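Local coordinates for protein ALDH21) (Physcomitrella patens subsp. patens, PDB 5MZ5) that acts as an NADP(+)-dependent succinic semialdehyde dehydrogenase of the aldehyde dehydrogenase family, oxidising its aldehyde substrate to the acid, at residues A[461-464]-A[465-468]. Residues are numbered along the deposited sequence; the frame is centred on the assembly and turned at random.
Sequences MEVG and GVIL
A helix-to-strand turn of the aldehyde dehydrogenase fold brings Met-461 and Val-463 onto Val-466: the chain leaves helix 451-460, turns through 461-464 and enters strand 465-468. The turn opens with an inverse gamma turn centred on Glu-462, its closing bond from Val-463 N to Met-461 O weak at 3.0 Å. No hydrogen bond joins 461-464 to 465-468, and apolar contacts carry the packing between their side chains. Both methyls of Val-466 take part, CG2 facing Val-463 and the start of the methionine chain, CG1 its sulfur. Val-466 CG2 meets Val-463 CG2 at 3.6 Å and also lies 4.0 Å from Met-461 CB. Val-466 CG1, anti to the backbone N (chi1 177°), lies 3.9 Å from Met-461 SD. Beyond CG the methionine chain is extended (chi2 170°), which carries SD out to Val-466 CG1, and the two side chains cross at about a right angle. Met-461, Val-463 and Val-466 are all buried. Strand 465-468 pairs parallel with 443-447 and, on a second subunit, with another strand, so the sheet continues across the interface; Lys-505 of that subunit hydrogen-bonds Met-461 O. Val-463 CG2 also touches the backbone, 3.4 Å from Gly-465 O.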
loop_
_atom_site.group_PDB
_atom_site.type_symbol
_atom_site.label_atom_id
_atom_site.label_comp_id
_atom_site.label_asym_id
_atom_site.label_seq_id
_atom_site.Cartn_x
_atom_site.Cartn_y
_atom_site.Cartn_z
ATOM N N MET A 461 -7.233 24.168 -6.786
ATOM C CA MET A 461 -6.011 24.949 -6.545
ATOM C C MET A 461 -4.789 24.225 -7.149
ATOM O O MET A 461 -4.547 23.064 -6.838
ATOM C CB MET A 461 -5.818 25.268 -5.064
ATOM C CG MET A 461 -6.744 26.360 -4.583
ATOM S SD MET A 461 -6.685 26.487 -2.781
ATOM C CE MET A 461 -7.211 28.150 -2.587
ATOM N N GLU A 462 -4.069 24.907 -8.045
ATOM C CA GLU A 462 -2.924 24.403 -8.804
ATOM C C GLU A 462 -1.643 24.459 -8.014
ATOM O O GLU A 462 -0.723 25.212 -8.350
ATOM C CB GLU A 462 -2.810 25.157 -10.143
ATOM C CG GLU A 462 -3.980 24.884 -11.069
ATOM C CD GLU A 462 -4.192 25.865 -12.210
ATOM O OE1 GLU A 462 -3.449 26.869 -12.314
ATOM O OE2 GLU A 462 -5.159 25.650 -12.972
ATOM N N VAL A 463 -1.596 23.662 -6.937
ATOM C CA VAL A 463 -0.490 23.618 -5.976
ATOM C C VAL A 463 -0.190 22.174 -5.582
ATOM O O VAL A 463 -0.992 21.284 -5.880
ATOM C CB VAL A 463 -0.843 24.475 -4.698
ATOM C CG1 VAL A 463 -0.906 25.971 -5.014
ATOM C CG2 VAL A 463 -2.141 24.000 -4.047
ATOM N N GLY A 464 0.913 21.976 -4.854
ATOM C CA GLY A 464 1.267 20.682 -4.257
ATOM C C GLY A 464 0.567 20.430 -2.916
ATOM O O GLY A 464 0.350 19.285 -2.520
ATOM N N GLY A 465 0.219 21.500 -2.202
ATOM C CA GLY A 465 -0.438 21.405 -0.906
ATOM C C GLY A 465 -1.458 22.493 -0.647
ATOM O O GLY A 465 -1.170 23.678 -0.837
ATOM N N VAL A 466 -2.666 22.086 -0.214
ATOM C CA VAL A 466 -3.750 22.999 0.123
ATOM C C VAL A 466 -3.903 22.947 1.642
ATOM O O VAL A 466 -4.164 21.886 2.207
ATOM C CB VAL A 466 -5.088 22.687 -0.625
ATOM C CG1 VAL A 466 -6.217 23.635 -0.184
ATOM C CG2 VAL A 466 -4.909 22.752 -2.135
ATOM N N ILE A 467 -3.736 24.092 2.295
ATOM C CA ILE A 467 -3.885 24.173 3.742
ATOM C C ILE A 467 -5.290 24.609 4.079
ATOM O O ILE A 467 -5.710 25.699 3.695
ATOM C CB ILE A 467 -2.792 25.023 4.436
ATOM C CG1 ILE A 467 -1.388 24.751 3.829
ATOM C CG2 ILE A 467 -2.826 24.778 5.948
ATOM C CD1 ILE A 467 -0.804 23.263 3.839
ATOM N N LEU A 468 -6.015 23.724 4.801
ATOM C CA LEU A 468 -7.384 23.933 5.212
ATOM C C LEU A 468 -7.460 24.413 6.666
ATOM O O LEU A 468 -7.049 23.700 7.590
ATOM C CB LEU A 468 -8.205 22.636 4.975
ATOM C CG LEU A 468 -9.715 22.653 5.312
ATOM C CD1 LEU A 468 -10.465 23.862 4.647
ATOM C CD2 LEU A 468 -10.356 21.325 4.906
#